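Local structure of staphylococcal nuclease domain-containing protein 1 (Drosophila melanogaster, 2WAC) at residues A[59-63]-A[64-68]; A[11-14]-A[15-19]; A[163-166]-A[167-170]. The protein cleaves both DNA and RNA as an endonuclease, works with the RNA-induced silencing complex in translation regulation, and binds symmetrically dimethylated arginines through its Tudor domain. All blocks are in the same frame, centred on the assembly; numbering follows the deposited sequence.

In the fold
This chain is the extended Tudor part of a longer protein. From the N terminus, interaction 2 comes first: residues 11-19 bend a hairpin between strands 5-12 and 17-22. Interaction 1 follows at residues 59-68, where the chain turns from strand 57-61 into strand 68-77 of the Tudor sheet. Interaction 3, at residues 163-170, closes the loop from strand 159-164 to helix 172-178. The three lie in series; none nests or crosses. Interactions 2 and 3 reach the same mixed sheet, consistent with the staphylococcal nuclease-like part that accompanies the Tudor barrel, and touch where Phe-18 CZ packs on Leu-163 CD2 at 3.7 Å. Interaction 1 lies apart, its centre about 34 Å from that of interaction 3.

Interaction 1: residues A[59-63]-A[64-68]; sequences AAQFT and LDNQW
Gln-61 and Trp-68 form the non-hydrogen-bonded antiparallel pair at the mouth of this hairpin, and the glutamine lies across the indole. Its CB sits almost on the normal of the six-membered ring, 3.7 Å from the ring centroid, in a CH-pi contact. With CG anti to the backbone N (chi1 -160°) and the chain extended beyond it, the amide follows the ring and stacks with its plane only 8° away. Ala-59 O meets the edge of the same indole, 3.6 Å from Trp-68 CZ3. A second CH-pi contact lies at the bend, where Leu-64 CB stands over one face of the Phe-62 ring, 3.7 Å from its centroid.

Two backbone bonds close the bend, and side chains brace it. Phe-62 N donates to Gln-67 O (3.0 Å), and Asn-66 N returns to Phe-62 O (3.0 Å), closing a four-residue loop. Asn-66 ends that loop with a positive phi, a conformation asparagine tolerates well. Gln-61 NE2 reaches Asn-66 O at 3.1 Å from above the carbonyl plane. Asp-65 makes an Asx turn, its OD1 accepting from Gln-67 N (3.1 Å), while OD2 bonds to Tyr-69 OH. A water donates to both Thr-63 O and Asn-66 OD1, and this OD1 also takes a bond from Arg-98.

The bend joins strands 57-61 and 68-77 of the Tudor sheet, and from Phe-62 onward it belongs to the region involved in dimethylarginine binding. Phe-62 meets the ring of Tyr-85, Thr-63 OG1 bonds to Glu-92 OE1 on strand 91-95, and Trp-68 packs against Phe-40 of helix 26-42 and Ala-100 of strand 99-101.

Interaction 2: residues A[11-14]-A[15-19]; sequences EITE and TLTFF
The ring of Phe-19 has the CG2 methyl of Thr-13 at its edge, near the ring plane, with CE1 as the closest ring atom at 4.4 Å. Glu-11 CB comes to the same aromatic side chain obliquely, and the two CB atoms of Glu-11 and Phe-19 are 4.0 Å apart. The ring of Phe-18 leads away from residues 11-14, so Ile-12 CG1 meets its CB rather than its ring, at 4.2 Å.

The backbone sets this pairing. Glu-11 O accepts from Phe-19 N (2.8 Å) in an antiparallel hydrogen-bonded pair, and Thr-13 N donates almost straight to Thr-17 O (177° at the hydrogen). A type I turn from Thr-13 to Leu-16, closed by a weak bond from Leu-16 N to Thr-13 O, is followed by a positive phi at Leu-16. Together these features fit a hairpin with a type I turn and a G1 bulge, though leucine stands where glycine is common. Its buried side chain packs on Leu-134 and Phe-137 of helix 127-141, which may repay the backbone strain; Ile-12 meets the same helix.

Threonines supply hydroxyls at the bend, each a short branched side chain whose hydroxyl stays close to the backbone. In Thr-13 and Thr-17 the hydroxyl lies between the backbone N and carbonyl carbon (chi1 74° and 69°), which brings the two OG1 atoms within 2.6 Å, close enough for a hydrogen bond, with Thr-17 O a weaker possibility. Thr-17 OG1 also bonds to Glu-115 on strand 113-118. A water spans Thr-13 OG1 and Thr-15 OG1, 2.7 Å from the latter.

Interaction 3: residues A[163-166]-A[167-170]; sequences LRDP and TTKV
An alpha-turn from Asp-165 to Lys-169 bends the chain between strand 159-164 and helix 172-178, probably within the staphylococcal nuclease-like part, and Asp-165 holds it with backbone and side chain alike. Its O accepts from Lys-169 N (2.9 Å), and its N donates to Val-170 O (3.1 Å). The carboxylate swings opposite the backbone N (chi1 -174°), beside the carbonyl carbon, and turns to the N-H groups of the loop: OD1 takes Thr-167 N at 2.8 Å and Thr-168 N at 3.0 Å. Both come on the anti side of the carboxylate but from opposite faces of its plane. Aspartate suits this place because its short arm reaches the backbone just ahead of it. Pro-166, with its fixed phi, fits the first loop position. Thr-168 adds an ST turn, its OG1 accepting from Val-170 N.

The side chains of Arg-164 and Lys-169 cross at a slant. A bend at chi2 (-55°) helps carry Lys-169 CD over one face of the guanidinium, 3.4 Å from Arg-164 CZ. Arg-164 NH2 bonds to Gln-147 OE1 on strand 145-152, and Tyr-4 makes a cation-pi contact with the guanidinium. With an alanine here, Gln-147 OE1 would probably lose this donor and Tyr-4 its cation, and Lys-169 CD the flat face over which it lies.

Arg-164 NH2 and Lys-169 NZ approach to 3.6 Å, so the two charges probably repel; the CD contact, Gln-147 and Tyr-4 would offset that cost, while the bonds at OD1 are likely to help stabilise the negative charge of Asp-165.

Interaction 1: residues A[59-63]-A[64-68]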
loop_
_atom_site.group_PDB
_atom_site.type_symbol
_atom_site.label_atom_id
_atom_site.label_comp_id
_atom_site.label_asym_id
_atom_site.label_seq_id
_atom_site.Cartn_x
_atom_site.Cartn_y
_atom_site.Cartn_z
ATOM N N ALA A 59 -20.031 1.548 3.759
ATOM C CA ALA A 59 -19.626 2.942 3.752
ATOM C C ALA A 59 -19.180 3.282 5.168
ATOM O O ALA A 59 -19.894 3.004 6.138
ATOM C CB ALA A 59 -20.770 3.831 3.320
ATOM N N ALA A 60 -17.989 3.857 5.285
ATOM C CA ALA A 60 -17.422 4.213 6.580
ATOM C C ALA A 60 -17.080 5.694 6.628
ATOM O O ALA A 60 -16.443 6.222 5.710
ATOM C CB ALA A 60 -16.184 3.375 6.866
ATOM N N GLN A 61 -17.508 6.355 7.701
ATOM C CA GLN A 61 -17.208 7.766 7.919
ATOM C C GLN A 61 -15.853 7.904 8.617
ATOM O O GLN A 61 -15.741 7.709 9.832
ATOM C CB GLN A 61 -18.320 8.441 8.728
ATOM C CG GLN A 61 -18.363 9.964 8.597
ATOM C CD GLN A 61 -19.341 10.617 9.565
ATOM O OE1 GLN A 61 -19.716 10.031 10.580
ATOM N NE2 GLN A 61 -19.753 11.841 9.252
ATOM N N PHE A 62 -14.835 8.223 7.819
ATOM C CA PHE A 62 -13.448 8.389 8.265
ATOM C C PHE A 62 -13.378 9.380 9.428
ATOM O O PHE A 62 -13.961 10.463 9.357
ATOM C CB PHE A 62 -12.602 8.859 7.067
ATOM C CG PHE A 62 -11.104 8.825 7.285
ATOM C CD1 PHE A 62 -10.512 7.948 8.190
ATOM C CD2 PHE A 62 -10.278 9.654 6.525
ATOM C CE1 PHE A 62 -9.129 7.923 8.366
ATOM C CE2 PHE A 62 -8.892 9.630 6.683
ATOM C CZ PHE A 62 -8.316 8.762 7.608
ATOM N N THR A 63 -12.684 8.998 10.500
ATOM C CA THR A 63 -12.601 9.836 11.705
ATOM C C THR A 63 -11.816 11.128 11.485
ATOM O O THR A 63 -11.979 12.087 12.239
ATOM C CB THR A 63 -12.005 9.087 12.924
ATOM O OG1 THR A 63 -10.681 8.625 12.621
ATOM C CG2 THR A 63 -12.871 7.917 13.314
ATOM N N LEU A 64 -10.971 11.152 10.453
ATOM C CA LEU A 64 -10.149 12.328 10.165
ATOM C C LEU A 64 -10.944 13.510 9.603
ATOM O O LEU A 64 -10.797 14.639 10.081
ATOM C CB LEU A 64 -8.997 11.980 9.215
ATOM C CG LEU A 64 -8.083 13.149 8.827
ATOM C CD1 LEU A 64 -7.156 13.489 9.982
ATOM C CD2 LEU A 64 -7.287 12.841 7.571
ATOM N N ASP A 65 -11.779 13.249 8.599
ATOM C CA ASP A 65 -12.452 14.324 7.861
ATOM C C ASP A 65 -13.984 14.288 7.923
ATOM O O ASP A 65 -14.648 15.185 7.397
ATOM C CB ASP A 65 -11.964 14.358 6.400
ATOM C CG ASP A 65 -12.279 13.074 5.628
ATOM O OD1 ASP A 65 -12.754 12.085 6.228
ATOM O OD2 ASP A 65 -12.042 13.062 4.402
ATOM N N ASN A 66 -14.528 13.259 8.576
ATOM C CA ASN A 66 -15.975 12.996 8.626
ATOM C C ASN A 66 -16.634 12.791 7.257
ATOM O O ASN A 66 -17.836 13.007 7.101
ATOM C CB ASN A 66 -16.725 14.058 9.454
ATOM C CG ASN A 66 -16.477 13.918 10.948
ATOM O OD1 ASN A 66 -15.990 12.892 11.424
ATOM N ND2 ASN A 66 -16.815 14.957 11.704
ATOM N N GLN A 67 -15.845 12.363 6.275
ATOM C CA GLN A 67 -16.385 12.035 4.959
ATOM C C GLN A 67 -16.556 10.524 4.811
ATOM O O GLN A 67 -15.896 9.745 5.506
ATOM C CB GLN A 67 -15.513 12.616 3.835
ATOM C CG GLN A 67 -15.289 14.139 3.903
ATOM C CD GLN A 67 -16.578 14.948 3.996
ATOM O OE1 GLN A 67 -17.556 14.677 3.295
ATOM N NE2 GLN A 67 -16.577 15.958 4.861
ATOM N N TRP A 68 -17.457 10.121 3.918
ATOM C CA TRP A 68 -17.793 8.712 3.718
ATOM C C TRP A 68 -16.943 8.075 2.612
ATOM O O TRP A 68 -16.803 8.637 1.523
ATOM C CB TRP A 68 -19.288 8.564 3.410
ATOM C CG TRP A 68 -20.201 8.961 4.554
ATOM C CD1 TRP A 68 -20.753 10.193 4.777
ATOM C CD2 TRP A 68 -20.666 8.115 5.617
ATOM N NE1 TRP A 68 -21.531 10.166 5.912
ATOM C CE2 TRP A 68 -21.497 8.904 6.446
ATOM C CE3 TRP A 68 -20.463 6.768 5.947
ATOM C CZ2 TRP A 68 -22.121 8.391 7.590
ATOM C CZ3 TRP A 68 -21.086 6.257 7.086
ATOM C CH2 TRP A 68 -21.906 7.070 7.892
HETATM O O HOH W 1 -14.392 12.577 13.859
#

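Interaction 2: residues A[11-14]-A[15-19]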
loop_
_atom_site.group_PDB
_atom_site.type_symbol
_atom_site.label_atom_id
_atom_site.label_comp_id
_atom_site.label_asym_id
_atom_site.label_seq_id
_atom_site.Cartn_x
_atom_site.Cartn_y
_atom_site.Cartn_z
ATOM N N GLU A 11 -0.453 4.450 0.163
ATOM C CA GLU A 11 -0.263 3.987 1.539
ATOM C C GLU A 11 0.946 3.067 1.655
ATOM O O GLU A 11 1.157 2.200 0.806
ATOM C CB GLU A 11 -1.528 3.272 2.049
ATOM C CG GLU A 11 -1.474 2.784 3.509
ATOM C CD GLU A 11 -1.594 3.903 4.539
ATOM O OE1 GLU A 11 -1.913 5.051 4.169
ATOM O OE2 GLU A 11 -1.375 3.625 5.737
ATOM N N ILE A 12 1.739 3.268 2.707
ATOM C CA ILE A 12 2.860 2.379 3.019
ATOM C C ILE A 12 2.692 1.824 4.434
ATOM O O ILE A 12 2.388 2.567 5.367
ATOM C CB ILE A 12 4.230 3.093 2.860
ATOM C CG1 ILE A 12 4.404 3.595 1.423
ATOM C CG2 ILE A 12 5.386 2.156 3.228
ATOM C CD1 ILE A 12 5.267 4.827 1.294
ATOM N N THR A 13 2.880 0.513 4.575
ATOM C CA THR A 13 2.747 -0.160 5.869
ATOM C C THR A 13 4.113 -0.358 6.525
ATOM O O THR A 13 5.151 -0.084 5.913
ATOM C CB THR A 13 2.037 -1.531 5.738
ATOM O OG1 THR A 13 2.929 -2.482 5.145
ATOM C CG2 THR A 13 0.767 -1.415 4.895
ATOM N N GLU A 14 4.100 -0.850 7.763
ATOM C CA GLU A 14 5.317 -1.034 8.562
ATOM C C GLU A 14 6.206 -2.212 8.132
ATOM O O GLU A 14 7.313 -2.371 8.647
ATOM C CB GLU A 14 4.970 -1.132 10.057
ATOM C CG GLU A 14 3.942 -2.210 10.411
ATOM C CD GLU A 14 3.443 -2.117 11.849
ATOM O OE1 GLU A 14 4.241 -1.778 12.749
ATOM O OE2 GLU A 14 2.245 -2.393 12.077
ATOM N N THR A 15 5.721 -3.024 7.192
ATOM C CA THR A 15 6.479 -4.170 6.680
ATOM C C THR A 15 6.940 -3.948 5.236
ATOM O O THR A 15 7.358 -4.889 4.550
ATOM C CB THR A 15 5.658 -5.477 6.763
ATOM O OG1 THR A 15 4.462 -5.343 5.985
ATOM C CG2 THR A 15 5.294 -5.801 8.209
ATOM N N LEU A 16 6.862 -2.694 4.796
ATOM C CA LEU A 16 7.204 -2.286 3.428
ATOM C C LEU A 16 6.332 -2.913 2.337
ATOM O O LEU A 16 6.784 -3.127 1.211
ATOM C CB LEU A 16 8.703 -2.461 3.134
ATOM C CG LEU A 16 9.660 -1.437 3.759
ATOM C CD1 LEU A 16 11.096 -1.835 3.510
ATOM C CD2 LEU A 16 9.412 -0.033 3.229
ATOM N N THR A 17 5.087 -3.222 2.684
ATOM C CA THR A 17 4.066 -3.403 1.663
ATOM C C THR A 17 3.518 -2.007 1.375
ATOM O O THR A 17 3.695 -1.085 2.179
ATOM C CB THR A 17 2.937 -4.392 2.073
ATOM O OG1 THR A 17 2.134 -3.829 3.117
ATOM C CG2 THR A 17 3.514 -5.733 2.525
ATOM N N PHE A 18 2.888 -1.841 0.219
ATOM C CA PHE A 18 2.344 -0.544 -0.161
ATOM C C PHE A 18 1.088 -0.715 -0.998
ATOM O O PHE A 18 0.908 -1.739 -1.658
ATOM C CB PHE A 18 3.391 0.300 -0.913
ATOM C CG PHE A 18 3.868 -0.324 -2.199
ATOM C CD1 PHE A 18 4.950 -1.203 -2.204
ATOM C CD2 PHE A 18 3.236 -0.033 -3.406
ATOM C CE1 PHE A 18 5.390 -1.788 -3.390
ATOM C CE2 PHE A 18 3.666 -0.615 -4.596
ATOM C CZ PHE A 18 4.747 -1.493 -4.589
ATOM N N PHE A 19 0.220 0.292 -0.957
ATOM C CA PHE A 19 -0.953 0.338 -1.816
ATOM C C PHE A 19 -0.727 1.343 -2.931
ATOM O O PHE A 19 -0.212 2.441 -2.697
ATOM C CB PHE A 19 -2.202 0.720 -1.015
ATOM C CG PHE A 19 -2.706 -0.369 -0.112
ATOM C CD1 PHE A 19 -2.065 -0.652 1.091
ATOM C CD2 PHE A 19 -3.840 -1.099 -0.453
ATOM C CE1 PHE A 19 -2.537 -1.655 1.935
ATOM C CE2 PHE A 19 -4.318 -2.101 0.380
ATOM C CZ PHE A 19 -3.664 -2.381 1.578
HETATM O O HOH W 2 1.963 -4.994 6.963
#

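Interaction 3: residues A[163-166]-A[167-170]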
loop_
_atom_site.group_PDB
_atom_site.type_symbol
_atom_site.label_atom_id
_atom_site.label_comp_id
_atom_site.label_asym_id
_atom_site.label_seq_id
_atom_site.Cartn_x
_atom_site.Cartn_y
_atom_site.Cartn_z
ATOM N N LEU A 163 9.329 -0.723 -7.940
ATOM C CA LEU A 163 8.895 0.635 -8.245
ATOM C C LEU A 163 10.058 1.421 -8.829
ATOM O O LEU A 163 11.182 1.344 -8.333
ATOM C CB LEU A 163 8.350 1.339 -6.995
ATOM C CG LEU A 163 7.089 0.779 -6.331
ATOM C CD1 LEU A 163 6.745 1.598 -5.094
ATOM C CD2 LEU A 163 5.905 0.740 -7.296
ATOM N N ARG A 164 9.772 2.181 -9.881
ATOM C CA ARG A 164 10.796 2.871 -10.653
ATOM C C ARG A 164 10.425 4.340 -10.844
ATOM O O ARG A 164 9.253 4.662 -11.050
ATOM C CB ARG A 164 10.935 2.186 -12.017
ATOM C CG ARG A 164 12.155 2.580 -12.814
ATOM C CD ARG A 164 12.338 1.694 -14.041
ATOM N NE ARG A 164 11.590 2.172 -15.204
ATOM C CZ ARG A 164 11.843 1.809 -16.460
ATOM N NH1 ARG A 164 12.829 0.960 -16.728
ATOM N NH2 ARG A 164 11.112 2.298 -17.455
ATOM N N ASP A 165 11.420 5.225 -10.773
ATOM C CA ASP A 165 11.212 6.629 -11.127
ATOM C C ASP A 165 11.068 6.745 -12.645
ATOM O O ASP A 165 11.896 6.220 -13.384
ATOM C CB ASP A 165 12.360 7.513 -10.625
ATOM C CG ASP A 165 12.096 8.995 -10.846
ATOM O OD1 ASP A 165 12.345 9.493 -11.964
ATOM O OD2 ASP A 165 11.641 9.665 -9.896
ATOM N N PRO A 166 10.010 7.438 -13.114
ATOM C CA PRO A 166 9.749 7.540 -14.553
ATOM C C PRO A 166 10.830 8.297 -15.324
ATOM O O PRO A 166 10.994 8.074 -16.524
ATOM C CB PRO A 166 8.429 8.318 -14.626
ATOM C CG PRO A 166 7.848 8.265 -13.253
ATOM C CD PRO A 166 9.005 8.165 -12.318
ATOM N N THR A 167 11.551 9.184 -14.644
ATOM C CA THR A 167 12.549 10.030 -15.301
ATOM C C THR A 167 13.953 9.414 -15.288
ATOM O O THR A 167 14.595 9.306 -16.335
ATOM C CB THR A 167 12.561 11.458 -14.698
ATOM O OG1 THR A 167 11.305 12.096 -14.963
ATOM C CG2 THR A 167 13.685 12.304 -15.290
ATOM N N THR A 168 14.417 9.006 -14.108
ATOM C CA THR A 168 15.780 8.491 -13.945
ATOM C C THR A 168 15.867 6.983 -14.161
ATOM O O THR A 168 16.947 6.448 -14.422
ATOM C CB THR A 168 16.339 8.790 -12.540
ATOM O OG1 THR A 168 15.555 8.101 -11.560
ATOM C CG2 THR A 168 16.326 10.286 -12.249
ATOM N N LYS A 169 14.723 6.314 -14.034
ATOM C CA LYS A 169 14.615 4.852 -14.110
ATOM C C LYS A 169 15.290 4.127 -12.935
ATOM O O LYS A 169 15.575 2.933 -13.019
ATOM C CB LYS A 169 15.097 4.301 -15.468
ATOM C CG LYS A 169 14.533 5.014 -16.706
ATOM C CD LYS A 169 13.008 5.045 -16.723
ATOM C CE LYS A 169 12.472 5.756 -17.956
ATOM N NZ LYS A 169 12.739 5.011 -19.218
ATOM N N VAL A 170 15.521 4.850 -11.839
ATOM C CA VAL A 170 16.071 4.250 -10.621
ATOM C C VAL A 170 15.026 3.373 -9.928
ATOM O O VAL A 170 13.903 3.811 -9.661
ATOM C CB VAL A 170 16.631 5.316 -9.631
ATOM C CG1 VAL A 170 17.043 4.677 -8.307
ATOM C CG2 VAL A 170 17.817 6.050 -10.246
#